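Local coordinates for transcriptional regulatory protein (PDB 3Q7R) that may act as a global positive regulator of transcription, and binds a recognition sequence in its own promoter, so probably promoting its own expression, at residues A[45-50]-A[72-77]; A[12-17]-A[49-54]; A[63-68]-A[94-99]. All blocks are in the same frame, centred on the assembly; numbering follows the deposited sequence.

From the N terminus, strand 13-18 comes first. Interaction 2 sets its start beside the start of strand 51-57 and closes a loop that holds helix 22-31 and strand 37-42. Residues 45-50 follow strand 37-42 and share Leu49 and Ser50 with interaction 2. Interaction 1 joins them to the beginning of strand 75-80. Interaction 3 opens at residues 63-68, within the span of interaction 1, and closes beyond it at 94-99, so these two cross. Interactions 2 and 3 lie in series, their centres about 17 Å apart. Interaction 2 pairs two strands, while interactions 1 and 3 bring loops onto strand 75-80 and onto the turn leading into strand 97-100.

Interaction 1: A[45-50]-A[72-77]; sequences YKQELS and EGSFVL
Gln47 turns CG anti to its carbonyl carbon (chi1 -49°) and then runs extended, which carries its amide across to Ser74. The ring of Tyr45 leaves its backbone with CG anti to the N (chi1 175°), and its hydroxyl end reaches Val76. The Gln47 amide does most of the work. Gln47 OE1 accepts a hydrogen bond from Ser74 N at 3.2 Å. That donor sits well above the carbonyl plane of the amide, so the bond does not lie on a lone pair. The flat amide also packs against the Ser74 side chain, with Gln47 CD 3.4 Å from Ser74 CB.

The other end of the amide has two uses. Gln47 NE2 gives a hydrogen bond to a water at 2.8 Å, and this water donates to Ser74 O at 3.0 Å. The same nitrogen makes a weak bond to Tyr45 OH. Oxygen and nitrogen thus each have a defined partner, which should fix the flip of the amide. In the conformer described here, Ser74 OG bonds to Ala51 O on the neighbouring strand; a second conformer exists.

Beyond the amide a methyl group, Val76 CG2, packs against the end of the Tyr45 ring. It lies at the ring edge, near its plane, with Val76 CG2 3.7 Å from Tyr45 OH. Tyr45 rests further on Cys56 and Ile65, and Val76 on Phe96. Residues 45-50 are irregular and lie over the start of strand 75-80. This is a loop packed on one face of the parallel sheet in a CheY-like receiver domain.

Interaction 2: A[12-17]-A[49-54]; sequences PKHVLL and LSADLV
His14 meets residues 50-53 through its backbone and its ring. His14 N donates to Asp52 OD2 at 2.9 Å, using the anti lone pair of the carboxylate oxygen. His14 O accepts from Asp52 N at 2.9 Å. A weak bond from Leu53 N reaches the same oxygen. Asp52 therefore holds both polar backbone atoms of His14, one with its side chain and one with its own amide.

The ring nitrogens of His14 are both satisfied. CG stands anti to the backbone N (chi1 178°), which swings the ring toward Ser50. There His14 ND1 and Ser50 OG share a hydrogen bond of 2.8 Å, and either could be the donor. NE2 bonds to Thr40 OG1. The imidazole thus links strand 37-42 to the loop that leads into strand 51-57.

Further along, regular parallel pairing takes over. Leu16 N donates to Leu53 O at 3.0 Å. Two weaker CH contacts support it: Val15 CA points its hydrogen at Leu53 O, and Val54 CA does the same to Leu16 O, 3.2 Å away. Val15 and Leu53 lie on one face of the sheet, where Val15 packs on Ile112 and Leu116 of helix 105-118. Leu16 and Val54 lie on the other face.

Lys13 crosses Asp52 at about a right angle. Lys13 CD is 3.5 Å from Asp52 OD2, but Lys13 NZ is 5.8 Å from Asp52 OD1. The carboxylate, probably charged, is held by a backbone N-H and not by the Lys13 ammonium within this contact.

Interaction 3: A[63-68]-A[94-99]; sequences REIRSP and RGFWYL
Arg94 holds the backbone of Ile65 side-on, just where helix 85-93 ends in a Schellman motif at Gly95 of the receiver domain. Arg94 NE and Arg94 NH2 both donate to Ile65 O, each at 3.0 Å. The acceptor lies within 5° of the guanidinium plane. The NE bond runs nearly along the C=O axis, while NH2 comes in tilted from the carbonyl plane.

Both faces of this guanidinium are covered. Arg63 O sits over the centre of one face, 3.2 Å from Arg94 CZ, and is not hydrogen-bonded to NE or NH2. Phe96 CD2 lies over the opposite face, toward the rim. The bend in the Arg94 chain at chi3 (62°) helps turn the group to Ile65.

The backbone adds its own tie. Ser67 N donates to Arg94 O at 2.8 Å. Gly95 CA directs a hydrogen at Ser67 O, 3.5 Å away. The positive phi of Gly95 (97°) carries the chain out of the helix toward strand 97-100.

The Phe96 ring packs against residues 65-67. Ile65 O lies at its ring edge, in plane, and Ser67 CB makes an off-centre CH-pi contact with its face. The Arg66 guanidinium lies with one face over the Arg94 backbone, Arg66 NH1 being 3.7 Å from Arg94 CA.

The next shell surrounds these groups. On the sheet side Phe96 packs on Val76 and Val78. Trp97, in the same segment, meets Trp97 of the second subunit edge-to-face, so strand 97-100 takes part in the dimer interface. Helix 85-93 positions both arginines: Asp90 OD2 forms a salt bridge with Arg94 NH1, and Asp93 O accepts a hydrogen bond from Arg66 NH2.

Interaction 1: A[45-50]-A[72-77]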
ATOM      1  N   TYR A  45      15.539   0.320  12.538  1.00 13.02           N
ATOM      2  CA  TYR A  45      15.465   0.551  11.081  1.00 12.69           C
ATOM      3  C   TYR A  45      16.868   0.489  10.442  1.00 14.15           C
ATOM      4  O   TYR A  45      17.830   1.100  10.934  1.00 15.62           O
ATOM      5  CB  TYR A  45      14.827   1.924  10.766  1.00 14.13           C
ATOM      6  CG  TYR A  45      14.858   2.189   9.298  1.00 12.81           C
ATOM      7  CD1 TYR A  45      13.960   1.545   8.452  1.00 13.78           C
ATOM      8  CD2 TYR A  45      15.843   2.988   8.721  1.00 12.52           C
ATOM      9  CE1 TYR A  45      13.990   1.681   7.067  1.00 14.56           C
ATOM     10  CE2 TYR A  45      15.900   3.115   7.361  1.00 14.71           C
ATOM     11  CZ  TYR A  45      14.965   2.489   6.518  1.00 13.25           C
ATOM     12  OH  TYR A  45      15.043   2.619   5.123  1.00 14.97           O
ATOM     13  N   LYS A  46      16.929  -0.244   9.351  1.00 11.08           N
ATOM     14  CA  LYS A  46      18.125  -0.259   8.484  1.00 10.86           C
ATOM     15  C   LYS A  46      17.716  -0.848   7.156  1.00 12.27           C
ATOM     16  O   LYS A  46      16.555  -1.255   6.946  1.00 13.27           O
ATOM     17  CB  LYS A  46      19.226  -1.090   9.132  1.00 14.63           C
ATOM     18  CG  LYS A  46      18.778  -2.541   9.255  1.00 13.71           C
ATOM     19  CD  LYS A  46      19.805  -3.537   9.927  1.00 24.08           C
ATOM     20  CE  LYS A  46      21.110  -3.583   9.338  1.00 33.76           C
ATOM     21  NZ  LYS A  46      21.871  -4.766   9.930  1.00 25.44           N
ATOM     22  N   GLN A  47      18.664  -0.845   6.221  1.00 12.47           N
ATOM     23  CA  GLN A  47      18.557  -1.710   5.059  1.00 13.49           C
ATOM     24  C   GLN A  47      19.795  -2.615   5.059  1.00 18.05           C
ATOM     25  O   GLN A  47      20.709  -2.445   5.885  1.00 16.80           O
ATOM     26  CB  GLN A  47      18.458  -0.932   3.732  1.00 14.76           C
ATOM     27  CG  GLN A  47      17.390   0.163   3.841  1.00 15.35           C
ATOM     28  CD  GLN A  47      17.083   0.810   2.544  1.00 17.40           C
ATOM     29  OE1 GLN A  47      17.925   0.826   1.631  1.00 17.67           O
ATOM     30  NE2 GLN A  47      15.928   1.464   2.469  1.00 17.01           N
ATOM     31  N   GLU A  48      19.749  -3.631   4.216  1.00 16.41           N
ATOM     32  CA  GLU A  48      20.880  -4.543   4.015  1.00 15.72           C
ATOM     33  C   GLU A  48      21.129  -4.629   2.522  1.00 15.00           C
ATOM     34  O   GLU A  48      20.227  -4.352   1.732  1.00 14.13           O
ATOM     35  CB  GLU A  48      20.598  -5.926   4.631  1.00 19.04           C
ATOM     36  CG  GLU A  48      20.648  -5.874   6.134  1.00 19.01           C
ATOM     37  CD  GLU A  48      20.310  -7.154   6.852  1.00 31.78           C
ATOM     38  OE1 GLU A  48      19.882  -8.107   6.195  1.00 31.05           O
ATOM     39  OE2 GLU A  48      20.489  -7.185   8.101  1.00 31.91           O
ATOM     40  N   LEU A  49      22.362  -4.973   2.131  1.00 17.97           N
ATOM     41  CA  LEU A  49      22.716  -5.027   0.725  1.00 17.18           C
ATOM     42  C   LEU A  49      21.814  -5.933  -0.070  1.00 16.91           C
ATOM     43  O   LEU A  49      21.544  -5.650  -1.238  1.00 17.50           O
ATOM     44  CB  LEU A  49      24.159  -5.521   0.534  1.00 19.58           C
ATOM     45  CG  LEU A  49      25.176  -4.521   1.033  1.00 19.10           C
ATOM     46  CD1 LEU A  49      26.579  -5.195   1.047  1.00 21.30           C
ATOM     47  CD2 LEU A  49      25.185  -3.282   0.121  1.00 18.64           C
ATOM     48  N   SER A  50      21.396  -7.041   0.547  1.00 16.24           N
ATOM     49  CA  SER A  50      20.539  -7.997  -0.122  1.00 16.05           C
ATOM     50  C   SER A  50      19.076  -7.668  -0.073  1.00 17.11           C
ATOM     51  O   SER A  50      18.309  -8.303  -0.759  1.00 20.06           O
ATOM     52  CB  SER A  50      20.752  -9.383   0.461  1.00 17.06           C
ATOM     53  OG  SER A  50      20.455  -9.371   1.849  1.00 20.42           O
ATOM     54  N   GLU A  72      17.277   4.101  -5.564  1.00 13.32           N
ATOM     55  CA  GLU A  72      18.297   3.113  -5.882  1.00 13.44           C
ATOM     56  C   GLU A  72      18.532   2.115  -4.731  1.00 18.07           C
ATOM     57  O   GLU A  72      19.352   1.177  -4.868  1.00 23.65           O
ATOM     58  CB  GLU A  72      19.658   3.767  -6.177  1.00 15.54           C
ATOM     59  CG  GLU A  72      19.574   4.631  -7.405  1.00 15.65           C
ATOM     60  CD  GLU A  72      19.534   3.814  -8.710  1.00 22.21           C
ATOM     61  OE1 GLU A  72      19.758   2.577  -8.651  1.00 20.21           O
ATOM     62  OE2 GLU A  72      19.337   4.423  -9.794  1.00 24.74           O
ATOM     63  N   GLY A  73      17.852   2.332  -3.609  1.00 14.52           N
ATOM     64  CA  GLY A  73      17.977   1.461  -2.462  1.00 18.53           C
ATOM     65  C   GLY A  73      16.760   0.524  -2.339  1.00 17.94           C
ATOM     66  O   GLY A  73      16.018   0.371  -3.274  1.00 17.13           O
ATOM     67  N   SER A  74      16.583  -0.047  -1.143  0.56 14.43           N
ATOM     68  CA  SER A  74      15.480  -0.962  -0.850  0.56 14.46           C
ATOM     69  C   SER A  74      14.132  -0.237  -0.876  0.56 14.66           C
ATOM     70  O   SER A  74      14.041   0.904  -0.438  0.56 17.15           O
ATOM     71  CB  SER A  74      15.636  -1.554   0.563  0.56 14.01           C
ATOM     72  OG  SER A  74      16.888  -2.188   0.786  0.56 14.95           O
ATOM     73  N   PHE A  75      13.070  -0.913  -1.333  1.00 17.00           N
ATOM     74  CA  PHE A  75      11.718  -0.410  -1.080  1.00 14.00           C
ATOM     75  C   PHE A  75      11.405  -0.549   0.413  1.00 15.01           C
ATOM     76  O   PHE A  75      11.998  -1.385   1.104  1.00 14.28           O
ATOM     77  CB  PHE A  75      10.705  -1.251  -1.858  1.00 16.28           C
ATOM     78  CG  PHE A  75      10.902  -1.210  -3.340  1.00 20.84           C
ATOM     79  CD1 PHE A  75      10.536  -0.062  -4.012  1.00 20.97           C
ATOM     80  CD2 PHE A  75      11.419  -2.287  -4.034  1.00 25.65           C
ATOM     81  CE1 PHE A  75      10.707   0.021  -5.400  1.00 23.75           C
ATOM     82  CE2 PHE A  75      11.580  -2.212  -5.412  1.00 31.10           C
ATOM     83  CZ  PHE A  75      11.218  -1.041  -6.080  1.00 28.77           C
ATOM     84  N   VAL A  76      10.481   0.283   0.894  1.00 12.82           N
ATOM     85  CA  VAL A  76      10.017   0.182   2.307  1.00 12.34           C
ATOM     86  C   VAL A  76       8.497   0.182   2.405  1.00 15.20           C
ATOM     87  O   VAL A  76       7.844   1.067   1.826  1.00 15.70           O
ATOM     88  CB  VAL A  76      10.580   1.336   3.157  1.00 12.58           C
ATOM     89  CG1 VAL A  76      10.013   1.229   4.589  1.00 14.78           C
ATOM     90  CG2 VAL A  76      12.151   1.295   3.224  1.00 14.07           C
ATOM     91  N   LEU A  77       7.922  -0.823   3.084  1.00 11.64           N
ATOM     92  CA  LEU A  77       6.484  -0.848   3.348  1.00 12.34           C
ATOM     93  C   LEU A  77       6.339  -0.657   4.837  1.00 13.66           C
ATOM     94  O   LEU A  77       7.045  -1.337   5.609  1.00 13.68           O
ATOM     95  CB  LEU A  77       5.924  -2.241   2.960  1.00 13.05           C
ATOM     96  CG  LEU A  77       4.465  -2.559   3.362  1.00 12.71           C
ATOM     97  CD1 LEU A  77       3.499  -1.712   2.542  1.00 15.94           C
ATOM     98  CD2 LEU A  77       4.191  -4.047   3.096  1.00 14.85           C
TER
HETATM   99  O   HOH W   1      16.191   2.985   0.140  1.00 31.91           O

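Interaction 2: A[12-17]-A[49-54]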
ATOM      1  N   PRO A  12      15.904 -16.349  -4.096  1.00 26.05           N
ATOM      2  CA  PRO A  12      14.741 -15.681  -3.529  1.00 22.90           C
ATOM      3  C   PRO A  12      15.020 -14.198  -3.262  1.00 23.92           C
ATOM      4  O   PRO A  12      16.180 -13.777  -3.113  1.00 25.91           O
ATOM      5  CB  PRO A  12      14.501 -16.448  -2.225  1.00 24.82           C
ATOM      6  CG  PRO A  12      15.846 -16.968  -1.852  1.00 26.68           C
ATOM      7  CD  PRO A  12      16.558 -17.266  -3.145  1.00 32.65           C
ATOM      8  N   LYS A  13      13.951 -13.426  -3.260  1.00 18.90           N
ATOM      9  CA  LYS A  13      14.019 -12.027  -2.868  1.00 17.28           C
ATOM     10  C   LYS A  13      14.173 -12.001  -1.345  1.00 24.22           C
ATOM     11  O   LYS A  13      13.613 -12.835  -0.654  1.00 24.49           O
ATOM     12  CB  LYS A  13      12.724 -11.323  -3.242  1.00 22.56           C
ATOM     13  CG  LYS A  13      12.427 -11.310  -4.741  1.00 29.89           C
ATOM     14  CD  LYS A  13      13.326 -10.385  -5.523  1.00 37.51           C
ATOM     15  CE  LYS A  13      12.818 -10.195  -6.987  1.00 44.47           C
ATOM     16  NZ  LYS A  13      11.374  -9.777  -7.097  1.00 45.80           N
ATOM     17  N   HIS A  14      14.905 -11.032  -0.836  1.00 19.47           N
ATOM     18  CA  HIS A  14      15.124 -10.903   0.594  1.00 18.34           C
ATOM     19  C   HIS A  14      14.253  -9.810   1.158  1.00 15.54           C
ATOM     20  O   HIS A  14      14.262  -8.660   0.685  1.00 16.18           O
ATOM     21  CB  HIS A  14      16.591 -10.507   0.901  1.00 19.94           C
ATOM     22  CG  HIS A  14      16.843 -10.321   2.373  1.00 21.30           C
ATOM     23  ND1 HIS A  14      17.869  -9.530   2.879  1.00 30.92           N
ATOM     24  CD2 HIS A  14      16.198 -10.821   3.461  1.00 19.80           C
ATOM     25  CE1 HIS A  14      17.816  -9.540   4.196  1.00 30.94           C
ATOM     26  NE2 HIS A  14      16.811 -10.329   4.577  1.00 20.35           N
ATOM     27  N   VAL A  15      13.506 -10.182   2.179  1.00 14.14           N
ATOM     28  CA  VAL A  15      12.642  -9.237   2.899  1.00 15.94           C
ATOM     29  C   VAL A  15      13.160  -9.079   4.325  1.00 13.85           C
ATOM     30  O   VAL A  15      13.360 -10.092   5.009  1.00 17.73           O
ATOM     31  CB  VAL A  15      11.216  -9.788   2.973  1.00 16.84           C
ATOM     32  CG1 VAL A  15      10.330  -8.796   3.703  1.00 20.72           C
ATOM     33  CG2 VAL A  15      10.695 -10.086   1.523  1.00 19.32           C
ATOM     34  N   LEU A  16      13.411  -7.841   4.763  1.00 13.09           N
ATOM     35  CA  LEU A  16      13.843  -7.603   6.154  1.00 15.22           C
ATOM     36  C   LEU A  16      12.666  -6.976   6.892  1.00 13.62           C
ATOM     37  O   LEU A  16      12.182  -5.946   6.472  1.00 15.02           O
ATOM     38  CB  LEU A  16      15.035  -6.637   6.179  1.00 14.05           C
ATOM     39  CG  LEU A  16      15.369  -6.098   7.601  1.00 17.44           C
ATOM     40  CD1 LEU A  16      15.842  -7.187   8.550  1.00 19.39           C
ATOM     41  CD2 LEU A  16      16.428  -4.921   7.539  1.00 17.65           C
ATOM     42  N   LEU A  17      12.171  -7.627   7.955  1.00 12.37           N
ATOM     43  CA  LEU A  17      11.121  -7.084   8.803  1.00 13.67           C
ATOM     44  C   LEU A  17      11.784  -6.406   9.978  1.00 14.61           C
ATOM     45  O   LEU A  17      12.541  -7.055  10.711  1.00 16.78           O
ATOM     46  CB  LEU A  17      10.220  -8.210   9.309  1.00 12.34           C
ATOM     47  CG  LEU A  17       9.125  -7.791  10.286  1.00 12.78           C
ATOM     48  CD1 LEU A  17       8.027  -6.946   9.565  1.00 14.77           C
ATOM     49  CD2 LEU A  17       8.459  -9.065  10.895  1.00 18.97           C
ATOM     50  N   LEU A  49      22.362  -4.973   2.131  1.00 17.97           N
ATOM     51  CA  LEU A  49      22.716  -5.027   0.725  1.00 17.18           C
ATOM     52  C   LEU A  49      21.814  -5.933  -0.070  1.00 16.91           C
ATOM     53  O   LEU A  49      21.544  -5.650  -1.238  1.00 17.50           O
ATOM     54  CB  LEU A  49      24.159  -5.521   0.534  1.00 19.58           C
ATOM     55  CG  LEU A  49      25.176  -4.521   1.033  1.00 19.10           C
ATOM     56  CD1 LEU A  49      26.579  -5.195   1.047  1.00 21.30           C
ATOM     57  CD2 LEU A  49      25.185  -3.282   0.121  1.00 18.64           C
ATOM     58  N   SER A  50      21.396  -7.041   0.547  1.00 16.24           N
ATOM     59  CA  SER A  50      20.539  -7.997  -0.122  1.00 16.05           C
ATOM     60  C   SER A  50      19.076  -7.668  -0.073  1.00 17.11           C
ATOM     61  O   SER A  50      18.309  -8.303  -0.759  1.00 20.06           O
ATOM     62  CB  SER A  50      20.752  -9.383   0.461  1.00 17.06           C
ATOM     63  OG  SER A  50      20.455  -9.371   1.849  1.00 20.42           O
ATOM     64  N   ALA A  51      18.672  -6.688   0.745  1.00 17.02           N
ATOM     65  CA  ALA A  51      17.238  -6.492   0.965  1.00 16.77           C
ATOM     66  C   ALA A  51      16.579  -5.870  -0.263  1.00 18.12           C
ATOM     67  O   ALA A  51      16.963  -4.802  -0.738  1.00 22.60           O
ATOM     68  CB  ALA A  51      17.025  -5.598   2.166  1.00 17.25           C
ATOM     69  N   ASP A  52      15.596  -6.574  -0.778  1.00 15.42           N
ATOM     70  CA  ASP A  52      14.705  -6.031  -1.811  1.00 18.30           C
ATOM     71  C   ASP A  52      13.603  -5.189  -1.179  1.00 21.97           C
ATOM     72  O   ASP A  52      13.191  -4.150  -1.743  1.00 21.44           O
ATOM     73  CB  ASP A  52      14.085  -7.169  -2.605  1.00 21.42           C
ATOM     74  CG  ASP A  52      15.156  -7.967  -3.347  1.00 23.46           C
ATOM     75  OD1 ASP A  52      15.759  -7.367  -4.251  1.00 27.64           O
ATOM     76  OD2 ASP A  52      15.402  -9.122  -2.989  1.00 23.42           O
ATOM     77  N   LEU A  53      13.109  -5.624  -0.024  1.00 14.73           N
ATOM     78  CA  LEU A  53      12.004  -4.891   0.618  1.00 16.21           C
ATOM     79  C   LEU A  53      12.303  -4.861   2.114  1.00 13.62           C
ATOM     80  O   LEU A  53      12.673  -5.878   2.687  1.00 15.69           O
ATOM     81  CB  LEU A  53      10.689  -5.601   0.389  1.00 15.51           C
ATOM     82  CG  LEU A  53       9.496  -5.074   1.184  1.00 15.46           C
ATOM     83  CD1 LEU A  53       9.142  -3.665   0.729  1.00 15.97           C
ATOM     84  CD2 LEU A  53       8.311  -6.063   0.970  1.00 17.03           C
ATOM     85  N   VAL A  54      12.166  -3.703   2.737  1.00 12.18           N
ATOM     86  CA  VAL A  54      12.175  -3.620   4.205  1.00 13.55           C
ATOM     87  C   VAL A  54      10.766  -3.305   4.665  1.00 13.07           C
ATOM     88  O   VAL A  54      10.167  -2.353   4.175  1.00 14.23           O
ATOM     89  CB  VAL A  54      13.113  -2.497   4.703  1.00 13.06           C
ATOM     90  CG1 VAL A  54      13.073  -2.432   6.246  1.00 14.52           C
ATOM     91  CG2 VAL A  54      14.543  -2.816   4.188  1.00 15.11           C
TER

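Interaction 3: A[63-68]-A[94-99]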
ATOM      1  N   ARG A  63      11.380   9.592  11.640  1.00 14.25           N
ATOM      2  CA  ARG A  63      10.417  10.508  11.031  1.00 14.19           C
ATOM      3  C   ARG A  63      11.031  11.358   9.935  1.00 16.35           C
ATOM      4  O   ARG A  63      10.263  11.928   9.160  1.00 17.32           O
ATOM      5  CB  ARG A  63       9.884  11.444  12.103  1.00 16.01           C
ATOM      6  CG  ARG A  63       8.762  10.798  12.937  1.00 18.48           C
ATOM      7  CD  ARG A  63       7.426  10.876  12.101  1.00 17.92           C
ATOM      8  NE  ARG A  63       7.018  12.281  12.128  1.00 19.89           N
ATOM      9  CZ  ARG A  63       6.379  12.839  13.154  1.00 27.03           C
ATOM     10  NH1 ARG A  63       6.055  12.095  14.219  1.00 21.71           N
ATOM     11  NH2 ARG A  63       6.062  14.145  13.138  1.00 26.16           N
ATOM     12  N   GLU A  64      12.363  11.436   9.907  1.00 15.17           N
ATOM     13  CA  GLU A  64      13.054  12.342   8.963  1.00 17.13           C
ATOM     14  C   GLU A  64      13.203  11.643   7.574  1.00 25.09           C
ATOM     15  O   GLU A  64      13.331  12.303   6.554  1.00 22.66           O
ATOM     16  CB  GLU A  64      14.424  12.741   9.542  1.00 24.28           C
ATOM     17  CG  GLU A  64      14.327  13.349  10.952  1.00 50.97           C
ATOM     18  CD  GLU A  64      14.175  12.297  12.075  1.00 55.68           C
ATOM     19  OE1 GLU A  64      14.372  11.070  11.826  1.00 34.59           O
ATOM     20  OE2 GLU A  64      13.839  12.719  13.217  1.00 54.00           O
ATOM     21  N   ILE A  65      13.158  10.329   7.518  1.00 15.93           N
ATOM     22  CA  ILE A  65      13.610   9.695   6.287  1.00 13.36           C
ATOM     23  C   ILE A  65      12.558   9.603   5.169  1.00 15.47           C
ATOM     24  O   ILE A  65      11.376   9.762   5.366  1.00 16.09           O
ATOM     25  CB  ILE A  65      14.227   8.284   6.541  1.00 13.09           C
ATOM     26  CG1 ILE A  65      13.142   7.308   6.947  1.00 12.40           C
ATOM     27  CG2 ILE A  65      15.415   8.438   7.581  1.00 14.56           C
ATOM     28  CD1 ILE A  65      13.632   5.761   6.838  1.00 17.93           C
ATOM     29  N   ARG A  66      13.024   9.406   3.945  1.00 13.75           N
ATOM     30  CA  ARG A  66      12.119   9.351   2.806  1.00 13.68           C
ATOM     31  C   ARG A  66      12.461   8.172   1.909  1.00 13.92           C
ATOM     32  O   ARG A  66      13.574   7.646   1.949  1.00 18.39           O
ATOM     33  CB  ARG A  66      12.344  10.575   1.825  1.00 18.86           C
ATOM     34  CG  ARG A  66      12.131  11.935   2.396  1.00 26.44           C
ATOM     35  CD  ARG A  66      12.365  13.013   1.320  1.00 16.42           C
ATOM     36  NE  ARG A  66      11.381  12.919   0.280  1.00 15.35           N
ATOM     37  CZ  ARG A  66      10.103  13.252   0.471  1.00 17.60           C
ATOM     38  NH1 ARG A  66       9.722  13.674   1.672  1.00 21.37           N
ATOM     39  NH2 ARG A  66       9.219  13.137  -0.534  1.00 19.89           N
ATOM     40  N   SER A  67      11.490   7.758   1.083  1.00 12.97           N
ATOM     41  CA  SER A  67      11.725   6.801   0.019  1.00 15.06           C
ATOM     42  C   SER A  67      11.547   7.588  -1.298  1.00 13.73           C
ATOM     43  O   SER A  67      10.419   7.865  -1.748  1.00 14.70           O
ATOM     44  CB  SER A  67      10.719   5.633   0.077  1.00 14.49           C
ATOM     45  OG  SER A  67      11.071   4.604  -0.879  1.00 15.62           O
ATOM     46  N   PRO A  68      12.687   8.002  -1.915  1.00 13.91           N
ATOM     47  CA  PRO A  68      12.608   8.969  -3.011  1.00 12.92           C
ATOM     48  C   PRO A  68      12.104   8.409  -4.344  1.00 14.69           C
ATOM     49  O   PRO A  68      12.055   7.198  -4.534  1.00 14.97           O
ATOM     50  CB  PRO A  68      14.065   9.443  -3.161  1.00 12.94           C
ATOM     51  CG  PRO A  68      14.888   8.197  -2.777  1.00 12.80           C
ATOM     52  CD  PRO A  68      14.091   7.630  -1.567  1.00 10.84           C
ATOM     53  N   ARG A  94       6.096  11.133   1.899  1.00 13.45           N
ATOM     54  CA  ARG A  94       7.489  10.756   2.050  1.00 11.61           C
ATOM     55  C   ARG A  94       7.870   9.535   1.198  1.00 14.94           C
ATOM     56  O   ARG A  94       9.021   9.126   1.229  1.00 14.43           O
ATOM     57  CB  ARG A  94       7.817  10.474   3.541  1.00 12.65           C
ATOM     58  CG  ARG A  94       7.875  11.776   4.392  1.00 14.03           C
ATOM     59  CD  ARG A  94       7.637  11.441   5.912  1.00 21.24           C
ATOM     60  NE  ARG A  94       8.666  10.569   6.379  1.00 23.10           N
ATOM     61  CZ  ARG A  94       8.610   9.783   7.443  1.00 13.16           C
ATOM     62  NH1 ARG A  94       7.513   9.656   8.249  1.00 14.76           N
ATOM     63  NH2 ARG A  94       9.675   9.069   7.715  1.00 14.77           N
ATOM     64  N   GLY A  95       6.906   8.958   0.477  1.00 14.02           N
ATOM     65  CA  GLY A  95       7.171   7.825  -0.404  1.00 12.09           C
ATOM     66  C   GLY A  95       6.881   6.461   0.136  1.00 14.08           C
ATOM     67  O   GLY A  95       7.215   5.453  -0.517  1.00 14.80           O
ATOM     68  N   PHE A  96       6.189   6.392   1.272  1.00 12.37           N
ATOM     69  CA  PHE A  96       5.927   5.087   1.889  1.00 12.33           C
ATOM     70  C   PHE A  96       4.444   4.680   1.777  1.00 13.32           C
ATOM     71  O   PHE A  96       3.563   5.352   2.342  1.00 15.83           O
ATOM     72  CB  PHE A  96       6.226   5.172   3.386  1.00 14.67           C
ATOM     73  CG  PHE A  96       7.661   5.530   3.682  1.00 11.14           C
ATOM     74  CD1 PHE A  96       8.669   4.606   3.466  1.00 14.78           C
ATOM     75  CD2 PHE A  96       7.994   6.781   4.212  1.00 12.98           C
ATOM     76  CE1 PHE A  96      10.017   4.945   3.766  1.00 13.35           C
ATOM     77  CE2 PHE A  96       9.333   7.093   4.508  1.00 14.93           C
ATOM     78  CZ  PHE A  96      10.339   6.162   4.246  1.00 14.73           C
ATOM     79  N   TRP A  97       4.223   3.526   1.162  1.00 12.82           N
ATOM     80  CA  TRP A  97       2.945   2.872   1.262  1.00 13.64           C
ATOM     81  C   TRP A  97       2.863   2.160   2.633  1.00 12.81           C
ATOM     82  O   TRP A  97       3.897   1.926   3.284  1.00 11.96           O
ATOM     83  CB  TRP A  97       2.765   1.864   0.078  1.00 17.26           C
ATOM     84  CG  TRP A  97       1.420   1.182   0.034  1.00 19.71           C
ATOM     85  CD1 TRP A  97       1.171  -0.173   0.023  1.00 23.11           C
ATOM     86  CD2 TRP A  97       0.140   1.809  -0.016  1.00 19.34           C
ATOM     87  NE1 TRP A  97      -0.199  -0.421  -0.014  1.00 27.37           N
ATOM     88  CE2 TRP A  97      -0.857   0.770  -0.049  1.00 24.11           C
ATOM     89  CE3 TRP A  97      -0.269   3.133  -0.034  1.00 19.47           C
ATOM     90  CZ2 TRP A  97      -2.219   1.033  -0.074  1.00 32.10           C
ATOM     91  CZ3 TRP A  97      -1.670   3.401  -0.072  1.00 26.70           C
ATOM     92  CH2 TRP A  97      -2.611   2.342  -0.081  1.00 30.00           C
ATOM     93  N   TYR A  98       1.648   1.798   3.061  1.00 13.40           N
ATOM     94  CA  TYR A  98       1.508   1.274   4.435  1.00 13.22           C
ATOM     95  C   TYR A  98       0.293   0.370   4.543  1.00 16.14           C
ATOM     96  O   TYR A  98      -0.589   0.408   3.664  1.00 16.54           O
ATOM     97  CB  TYR A  98       1.353   2.412   5.508  1.00 13.26           C
ATOM     98  CG  TYR A  98       0.197   3.344   5.214  1.00 14.42           C
ATOM     99  CD1 TYR A  98      -1.085   3.017   5.573  1.00 15.24           C
ATOM    100  CD2 TYR A  98       0.425   4.558   4.547  1.00 14.53           C
ATOM    101  CE1 TYR A  98      -2.154   3.893   5.288  1.00 16.70           C
ATOM    102  CE2 TYR A  98      -0.613   5.429   4.244  1.00 19.32           C
ATOM    103  CZ  TYR A  98      -1.885   5.075   4.581  1.00 16.98           C
ATOM    104  OH  TYR A  98      -2.969   5.924   4.283  1.00 19.19           O
ATOM    105  N   LEU A  99       0.306  -0.479   5.564  1.00 13.17           N
ATOM    106  CA  LEU A  99      -0.871  -1.247   6.001  1.00 16.58           C
ATOM    107  C   LEU A  99      -1.173  -0.762   7.403  1.00 15.48           C
ATOM    108  O   LEU A  99      -0.223  -0.507   8.183  1.00 15.11           O
ATOM    109  CB  LEU A  99      -0.555  -2.750   6.115  1.00 16.38           C
ATOM    110  CG  LEU A  99      -0.170  -3.429   4.801  1.00 19.94           C
ATOM    111  CD1 LEU A  99       0.312  -4.866   5.030  1.00 23.81           C
ATOM    112  CD2 LEU A  99      -1.419  -3.413   3.923  1.00 24.10           C
TER